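PDB 1RU4: pectate lyase from Erwinia chrysanthemi, which cleaves pectate, the de-esterified polygalacturonate of plant cell walls, by beta-elimination. Local coordinates for residues S12-Y17 / P47-L52; N73-D78 / T113-Y118. One frame throughout, in Å; residues are numbered along the deposited sequence.

How the interactions relate
Both contacts belong to the N-terminal part of a right-handed parallel beta-helix, and both segments of interaction 1 come earlier in the chain than those of interaction 2. Their centres lie about 13 Å apart. Interaction 1 pairs strand 16-19 with strand 50-53; strand 50-53 pairs next with 82-86, and that with 117-120, the strand on which interaction 2 ends. Where the two meet, the ring of Pro47 packs on the backbone of Ser75, Gly76 and Lys77. Each thus joins neighbouring turns of the coil, the first by strand pairing, the second by setting the loop between strands 70-72 and 82-86 against the segment between strands 110-112 and 117-120, one turn further on.

Interaction 1 (S12-Y17 / P47-L52); sequences STKRIY and PGELIL
The long phenol of Tyr17 carries its hydroxyl to the carboxylate of Glu49. Its OH donates to Glu49 OE2 at 2.7 Å; OE2 lies in the ring plane, whereas the hydroxyl stands 38° out of the carboxylate plane. With CG turned beside its backbone N (chi1 -63°), Tyr17 presents its ring edge to 47-52, CD1 lying 3.6 Å from Leu50 O. Asn46 N also bonds OE2; an acid suits a site where one oxygen accepts from two donors. Arg15 CB rests against Glu49 OE1 at 3.6 Å, while the guanidinium leads away. Lys14 extends past Glu49 CG, and a water links its NZ to Pro47 O. On the face of Ile16 and Leu50, Thr13 crosses Leu50 at about a right angle, CG2 to CB 3.8 Å, and Ile16 runs alongside Leu52, CG2 to CB 3.7 Å; the Thr13 methyl and the branched Ile16 and leucines suit this apolar packing. Parallel pairing holds the backbones in register: Leu50 N to Arg15 O, Tyr17 N to Leu50 O (2.8 Å) and Leu52 N to Tyr17 O. Helix 38-44 touches Tyr17 and Ile51, and strand 82-86 pairs with strand 50-53 as the next rung of the beta-helix.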
ATOM      1  N   SER A  12      -6.457  14.066  18.065  1.00 11.87           N
ATOM      2  CA  SER A  12      -6.649  14.622  19.405  1.00 13.53           C
ATOM      3  C   SER A  12      -5.322  14.535  20.149  1.00 14.15           C
ATOM      4  O   SER A  12      -4.772  13.446  20.316  1.00 15.10           O
ATOM      5  CB  SER A  12      -7.717  13.836  20.172  1.00 15.70           C
ATOM      6  OG  SER A  12      -9.003  14.031  19.616  1.00 22.28           O
ATOM      7  N   THR A  13      -4.809  15.676  20.600  1.00 13.98           N
ATOM      8  CA  THR A  13      -3.514  15.702  21.275  1.00 15.32           C
ATOM      9  C   THR A  13      -3.431  16.726  22.407  1.00 16.34           C
ATOM     10  O   THR A  13      -4.147  17.728  22.413  1.00 16.57           O
ATOM     11  CB  THR A  13      -2.372  15.959  20.264  1.00 14.72           C
ATOM     12  OG1 THR A  13      -1.107  15.858  20.928  1.00 14.89           O
ATOM     13  CG2 THR A  13      -2.506  17.341  19.641  1.00 15.26           C
ATOM     14  N   LYS A  14      -2.539  16.461  23.358  1.00 17.45           N
ATOM     15  CA  LYS A  14      -2.345  17.333  24.514  1.00 18.29           C
ATOM     16  C   LYS A  14      -1.281  18.402  24.278  1.00 18.27           C
ATOM     17  O   LYS A  14      -1.161  19.346  25.060  1.00 20.04           O
ATOM     18  CB  LYS A  14      -1.962  16.504  25.743  1.00 18.46           C
ATOM     19  CG  LYS A  14      -0.629  15.776  25.614  1.00 20.20           C
ATOM     20  CD  LYS A  14      -0.307  14.973  26.867  1.00 21.29           C
ATOM     21  CE  LYS A  14       1.007  14.221  26.716  1.00 22.94           C
ATOM     22  NZ  LYS A  14       1.310  13.384  27.911  1.00 22.94           N
ATOM     23  N   ARG A  15      -0.515  18.255  23.200  1.00 17.09           N
ATOM     24  CA  ARG A  15       0.573  19.179  22.905  1.00 16.19           C
ATOM     25  C   ARG A  15       0.927  19.169  21.421  1.00 14.00           C
ATOM     26  O   ARG A  15       1.116  18.109  20.824  1.00 13.73           O
ATOM     27  CB  ARG A  15       1.803  18.807  23.741  1.00 18.69           C
ATOM     28  CG  ARG A  15       3.083  19.559  23.400  1.00 23.00           C
ATOM     29  CD  ARG A  15       3.024  21.019  23.798  1.00 26.92           C
ATOM     30  NE  ARG A  15       4.301  21.682  23.549  1.00 30.85           N
ATOM     31  CZ  ARG A  15       4.675  22.831  24.102  1.00 33.12           C
ATOM     32  NH1 ARG A  15       3.868  23.464  24.946  1.00 33.27           N
ATOM     33  NH2 ARG A  15       5.864  23.344  23.818  1.00 33.50           N
ATOM     34  N   ILE A  16       1.023  20.360  20.840  1.00 11.51           N
ATOM     35  CA  ILE A  16       1.364  20.515  19.432  1.00 11.11           C
ATOM     36  C   ILE A  16       2.718  21.194  19.259  1.00 10.99           C
ATOM     37  O   ILE A  16       2.987  22.232  19.868  1.00 11.96           O
ATOM     38  CB  ILE A  16       0.309  21.366  18.685  1.00  9.73           C
ATOM     39  CG1 ILE A  16      -1.081  20.744  18.835  1.00 11.06           C
ATOM     40  CG2 ILE A  16       0.686  21.505  17.209  1.00 11.32           C
ATOM     41  CD1 ILE A  16      -2.195  21.575  18.233  1.00 12.70           C
ATOM     42  N   TYR A  17       3.571  20.587  18.441  1.00 10.02           N
ATOM     43  CA  TYR A  17       4.848  21.188  18.068  1.00  9.32           C
ATOM     44  C   TYR A  17       4.717  21.638  16.619  1.00  9.58           C
ATOM     45  O   TYR A  17       4.629  20.810  15.709  1.00  9.51           O
ATOM     46  CB  TYR A  17       5.988  20.173  18.189  1.00  9.07           C
ATOM     47  CG  TYR A  17       6.212  19.663  19.591  1.00  9.38           C
ATOM     48  CD1 TYR A  17       5.631  18.471  20.017  1.00  8.68           C
ATOM     49  CD2 TYR A  17       6.990  20.382  20.497  1.00 10.64           C
ATOM     50  CE1 TYR A  17       5.816  18.006  21.314  1.00 11.12           C
ATOM     51  CE2 TYR A  17       7.181  19.929  21.799  1.00 11.77           C
ATOM     52  CZ  TYR A  17       6.591  18.742  22.201  1.00 12.03           C
ATOM     53  OH  TYR A  17       6.764  18.299  23.492  1.00 13.82           O
ATOM     54  N   PRO A  47       5.025  10.638  23.963  1.00  7.97           N
ATOM     55  CA  PRO A  47       3.805   9.875  23.664  1.00  8.86           C
ATOM     56  C   PRO A  47       2.521  10.686  23.813  1.00  9.24           C
ATOM     57  O   PRO A  47       2.332  11.394  24.806  1.00 11.24           O
ATOM     58  CB  PRO A  47       3.867   8.735  24.678  1.00  8.85           C
ATOM     59  CG  PRO A  47       5.329   8.482  24.786  1.00 10.01           C
ATOM     60  CD  PRO A  47       5.895   9.881  24.881  1.00  8.91           C
ATOM     61  N   GLY A  48       1.663  10.602  22.799  1.00  8.74           N
ATOM     62  CA  GLY A  48       0.400  11.320  22.815  1.00  8.54           C
ATOM     63  C   GLY A  48       0.462  12.729  22.253  1.00  9.46           C
ATOM     64  O   GLY A  48      -0.569  13.389  22.115  1.00 11.40           O
ATOM     65  N   GLU A  49       1.668  13.196  21.945  1.00  8.01           N
ATOM     66  CA  GLU A  49       1.861  14.537  21.407  1.00  7.68           C
ATOM     67  C   GLU A  49       1.963  14.521  19.884  1.00  7.62           C
ATOM     68  O   GLU A  49       2.094  13.455  19.276  1.00  7.81           O
ATOM     69  CB  GLU A  49       3.086  15.195  22.046  1.00  9.71           C
ATOM     70  CG  GLU A  49       2.966  15.300  23.566  1.00 10.35           C
ATOM     71  CD  GLU A  49       4.156  15.956  24.239  1.00 11.66           C
ATOM     72  OE1 GLU A  49       3.996  16.408  25.394  1.00 13.17           O
ATOM     73  OE2 GLU A  49       5.247  16.015  23.636  1.00  9.34           O
ATOM     74  N   LEU A  50       1.914  15.704  19.279  1.00  7.42           N
ATOM     75  CA  LEU A  50       1.852  15.822  17.826  1.00  6.85           C
ATOM     76  C   LEU A  50       2.862  16.777  17.202  1.00  7.35           C
ATOM     77  O   LEU A  50       2.968  17.942  17.596  1.00  7.66           O
ATOM     78  CB  LEU A  50       0.435  16.248  17.414  1.00  6.91           C
ATOM     79  CG  LEU A  50       0.162  16.827  16.019  1.00  7.02           C
ATOM     80  CD1 LEU A  50       0.340  15.773  14.935  1.00  6.85           C
ATOM     81  CD2 LEU A  50      -1.251  17.384  15.979  1.00  7.71           C
ATOM     82  N   ILE A  51       3.592  16.272  16.212  1.00  7.01           N
ATOM     83  CA  ILE A  51       4.466  17.109  15.401  1.00  6.56           C
ATOM     84  C   ILE A  51       3.605  17.540  14.212  1.00  8.00           C
ATOM     85  O   ILE A  51       3.307  16.738  13.318  1.00  7.31           O
ATOM     86  CB  ILE A  51       5.710  16.327  14.901  1.00  5.11           C
ATOM     87  CG1 ILE A  51       6.549  15.855  16.092  1.00  7.16           C
ATOM     88  CG2 ILE A  51       6.550  17.205  13.975  1.00  7.26           C
ATOM     89  CD1 ILE A  51       7.784  15.071  15.703  1.00  7.66           C
ATOM     90  N   LEU A  52       3.144  18.785  14.249  1.00  7.43           N
ATOM     91  CA  LEU A  52       2.268  19.313  13.211  1.00  6.68           C
ATOM     92  C   LEU A  52       3.072  20.025  12.129  1.00  5.50           C
ATOM     93  O   LEU A  52       3.700  21.059  12.376  1.00  6.82           O
ATOM     94  CB  LEU A  52       1.237  20.262  13.820  1.00  7.81           C
ATOM     95  CG  LEU A  52       0.096  20.707  12.906  1.00  6.93           C
ATOM     96  CD1 LEU A  52      -0.758  19.509  12.522  1.00  8.43           C
ATOM     97  CD2 LEU A  52      -0.747  21.760  13.610  1.00  9.12           C
TER
HETATM   98  O   HOH W   1       3.559  11.720  27.265  1.00 23.57           O
HETATM   99  O   HOH W   2      -2.720  13.384  23.947  1.00 27.45           O

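Interaction 2 (N73-D78 / T113-Y118); sequences NKSGKD and TGDYWY
Ser75 and Asp115 face each other through one of three direct hydrogen bonds, all of which use backbone atoms on at least one side. Asp115 N points almost straight at Ser75 OG, 2.9 Å away with 171° at the hydrogen; a small hydroxyl, turned beside its own backbone N (chi1 -67°), suits this reach. Gly76 N returns a bond to Asp115 O. The indole of Trp117 supplies the third, NE1 to Lys74 O at 2.7 Å; the bond is bent, with the oxygen 28° out of the ring plane. A water completes the polar set by joining Asn73 O to Thr113 OG1.

Weaker CH···O contacts follow the same path: Gly114 CA meets Lys74 O at 3.5 Å, and Ser75 CA meets Asp115 O at 3.3 Å. Both glycines suit their places, since a CB on Gly114 would collide with Lys74 O and one on Gly76 with Tyr116 O.

Packing is led by Tyr116, whose ring lies flat against the chain. Asp78 N stands 3.7 Å above the ring centre, and Lys77 C sits over the same face nearer the rim; a broad, flat ring can cover the peptide groups of Lys77 and Asp78. Tyr116 also stacks with His138, and Phe72 meets Trp117 edge-to-face.

Some polar ends look to other turns: Lys74 NZ bonds Val45 O and Met42 O, and Asp115 OD2 takes Ser137 N. Such stacking of connecting segments from successive coils, here between strands 70-72 and 82-86 and between 110-112 and 117-120, is characteristic of the right-handed parallel beta-helix of pectate lyases.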
ATOM      1  N   ASN A  73      13.360   6.153  16.217  1.00  8.73           N
ATOM      2  CA  ASN A  73      13.646   5.130  17.222  1.00  9.20           C
ATOM      3  C   ASN A  73      12.888   5.301  18.532  1.00  8.52           C
ATOM      4  O   ASN A  73      12.782   4.358  19.316  1.00  9.07           O
ATOM      5  CB  ASN A  73      15.151   5.041  17.490  1.00 10.91           C
ATOM      6  CG  ASN A  73      15.706   6.299  18.117  1.00 14.70           C
ATOM      7  OD1 ASN A  73      15.494   7.402  17.616  1.00 13.44           O
ATOM      8  ND2 ASN A  73      16.421   6.139  19.229  1.00 18.21           N
ATOM      9  N   LYS A  74      12.385   6.507  18.784  1.00  9.04           N
ATOM     10  CA  LYS A  74      11.568   6.750  19.970  1.00  9.04           C
ATOM     11  C   LYS A  74      10.244   6.004  19.815  1.00 10.49           C
ATOM     12  O   LYS A  74       9.871   5.612  18.706  1.00  9.79           O
ATOM     13  CB  LYS A  74      11.329   8.251  20.159  1.00 11.34           C
ATOM     14  CG  LYS A  74      12.590   9.009  20.539  1.00 13.80           C
ATOM     15  CD  LYS A  74      12.393  10.517  20.533  1.00 15.05           C
ATOM     16  CE  LYS A  74      11.437  10.981  21.614  1.00 13.22           C
ATOM     17  NZ  LYS A  74      11.477  12.466  21.732  1.00 11.44           N
ATOM     18  N   SER A  75       9.556   5.771  20.926  1.00  9.76           N
ATOM     19  CA  SER A  75       8.295   5.040  20.883  1.00  9.68           C
ATOM     20  C   SER A  75       7.149   5.753  21.582  1.00  9.95           C
ATOM     21  O   SER A  75       7.344   6.437  22.590  1.00 10.97           O
ATOM     22  CB  SER A  75       8.453   3.647  21.502  1.00  9.65           C
ATOM     23  OG  SER A  75       9.302   2.816  20.728  1.00  8.30           O
ATOM     24  N   GLY A  76       5.957   5.608  21.011  1.00  9.98           N
ATOM     25  CA  GLY A  76       4.751   6.067  21.672  1.00 10.00           C
ATOM     26  C   GLY A  76       4.264   4.927  22.552  1.00 11.31           C
ATOM     27  O   GLY A  76       5.007   3.972  22.798  1.00 11.49           O
ATOM     28  N   LYS A  77       3.021   5.015  23.017  1.00 12.18           N
ATOM     29  CA  LYS A  77       2.426   3.978  23.858  1.00 13.07           C
ATOM     30  C   LYS A  77       1.020   3.648  23.374  1.00 13.01           C
ATOM     31  O   LYS A  77       0.443   4.386  22.575  1.00 12.09           O
ATOM     32  CB  LYS A  77       2.337   4.452  25.315  1.00 15.37           C
ATOM     33  CG  LYS A  77       3.658   4.530  26.053  1.00 19.02           C
ATOM     34  CD  LYS A  77       3.430   4.975  27.490  1.00 22.37           C
ATOM     35  CE  LYS A  77       4.693   4.856  28.323  1.00 24.65           C
ATOM     36  NZ  LYS A  77       4.460   5.268  29.738  1.00 26.64           N
ATOM     37  N   ASP A  78       0.471   2.539  23.864  1.00 13.51           N
ATOM     38  CA  ASP A  78      -0.901   2.165  23.540  1.00 15.90           C
ATOM     39  C   ASP A  78      -1.830   3.252  24.080  1.00 15.90           C
ATOM     40  O   ASP A  78      -1.799   3.567  25.272  1.00 17.44           O
ATOM     41  CB  ASP A  78      -1.248   0.810  24.167  1.00 18.24           C
ATOM     42  CG  ASP A  78      -2.642   0.330  23.795  1.00 21.65           C
ATOM     43  OD1 ASP A  78      -3.006   0.406  22.602  1.00 24.21           O
ATOM     44  OD2 ASP A  78      -3.371  -0.130  24.697  1.00 26.49           O
ATOM     45  N   THR A 113      12.127   2.154  13.706  1.00  6.26           N
ATOM     46  CA  THR A 113      12.515   1.067  14.602  1.00  7.32           C
ATOM     47  C   THR A 113      11.691   1.076  15.885  1.00  7.30           C
ATOM     48  O   THR A 113      11.598   0.059  16.579  1.00  8.55           O
ATOM     49  CB  THR A 113      14.011   1.143  14.972  1.00  8.66           C
ATOM     50  OG1 THR A 113      14.264   2.340  15.721  1.00  9.78           O
ATOM     51  CG2 THR A 113      14.867   1.151  13.721  1.00  9.03           C
ATOM     52  N   GLY A 114      11.109   2.233  16.195  1.00  7.17           N
ATOM     53  CA  GLY A 114      10.282   2.371  17.380  1.00  7.97           C
ATOM     54  C   GLY A 114       8.855   1.902  17.168  1.00  7.15           C
ATOM     55  O   GLY A 114       8.486   1.487  16.065  1.00  7.36           O
ATOM     56  N   ASP A 115       8.055   1.974  18.229  1.00  7.54           N
ATOM     57  CA  ASP A 115       6.666   1.526  18.206  1.00  8.13           C
ATOM     58  C   ASP A 115       5.688   2.688  18.366  1.00  8.11           C
ATOM     59  O   ASP A 115       6.053   3.767  18.831  1.00  8.61           O
ATOM     60  CB  ASP A 115       6.396   0.536  19.353  1.00  8.54           C
ATOM     61  CG  ASP A 115       7.284  -0.696  19.312  1.00 11.17           C
ATOM     62  OD1 ASP A 115       7.441  -1.330  20.377  1.00 13.67           O
ATOM     63  OD2 ASP A 115       7.811  -1.051  18.241  1.00 10.17           O
ATOM     64  N   TYR A 116       4.435   2.434  18.001  1.00  8.38           N
ATOM     65  CA  TYR A 116       3.334   3.374  18.198  1.00  8.04           C
ATOM     66  C   TYR A 116       3.483   4.763  17.582  1.00  8.59           C
ATOM     67  O   TYR A 116       3.153   5.772  18.211  1.00  9.47           O
ATOM     68  CB  TYR A 116       2.981   3.477  19.689  1.00  8.48           C
ATOM     69  CG  TYR A 116       2.385   2.210  20.262  1.00 10.12           C
ATOM     70  CD1 TYR A 116       3.165   1.321  21.003  1.00 11.41           C
ATOM     71  CD2 TYR A 116       1.043   1.893  20.054  1.00 10.67           C
ATOM     72  CE1 TYR A 116       2.622   0.145  21.521  1.00 12.83           C
ATOM     73  CE2 TYR A 116       0.491   0.719  20.566  1.00 12.39           C
ATOM     74  CZ  TYR A 116       1.288  -0.148  21.297  1.00 13.01           C
ATOM     75  OH  TYR A 116       0.750  -1.311  21.799  1.00 17.80           O
ATOM     76  N   TRP A 117       3.993   4.811  16.357  1.00  7.19           N
ATOM     77  CA  TRP A 117       4.033   6.058  15.600  1.00  5.99           C
ATOM     78  C   TRP A 117       2.734   6.143  14.809  1.00  5.40           C
ATOM     79  O   TRP A 117       2.161   5.118  14.439  1.00  6.74           O
ATOM     80  CB  TRP A 117       5.218   6.075  14.628  1.00  5.32           C
ATOM     81  CG  TRP A 117       6.530   6.317  15.293  1.00  5.75           C
ATOM     82  CD1 TRP A 117       7.360   5.378  15.832  1.00  7.75           C
ATOM     83  CD2 TRP A 117       7.152   7.586  15.529  1.00  6.74           C
ATOM     84  NE1 TRP A 117       8.457   5.982  16.396  1.00  7.54           N
ATOM     85  CE2 TRP A 117       8.356   7.338  16.224  1.00  7.09           C
ATOM     86  CE3 TRP A 117       6.808   8.908  15.219  1.00  6.36           C
ATOM     87  CZ2 TRP A 117       9.220   8.366  16.621  1.00  8.18           C
ATOM     88  CZ3 TRP A 117       7.670   9.934  15.613  1.00  8.05           C
ATOM     89  CH2 TRP A 117       8.862   9.653  16.307  1.00  9.72           C
ATOM     90  N   TYR A 118       2.261   7.361  14.565  1.00  6.57           N
ATOM     91  CA  TYR A 118       1.055   7.550  13.766  1.00  5.44           C
ATOM     92  C   TYR A 118       1.286   8.681  12.767  1.00  6.38           C
ATOM     93  O   TYR A 118       1.259   9.857  13.127  1.00  6.67           O
ATOM     94  CB  TYR A 118      -0.156   7.851  14.664  1.00  5.61           C
ATOM     95  CG  TYR A 118      -1.488   7.560  14.003  1.00  6.88           C
ATOM     96  CD1 TYR A 118      -2.306   6.535  14.471  1.00  7.62           C
ATOM     97  CD2 TYR A 118      -1.905   8.277  12.880  1.00  7.46           C
ATOM     98  CE1 TYR A 118      -3.506   6.222  13.832  1.00 10.34           C
ATOM     99  CE2 TYR A 118      -3.101   7.973  12.231  1.00  8.79           C
ATOM    100  CZ  TYR A 118      -3.893   6.941  12.713  1.00  9.28           C
ATOM    101  OH  TYR A 118      -5.058   6.605  12.057  1.00 10.90           O
TER
HETATM  102  O   HOH W   3      13.717   1.779  18.659  1.00 18.47           O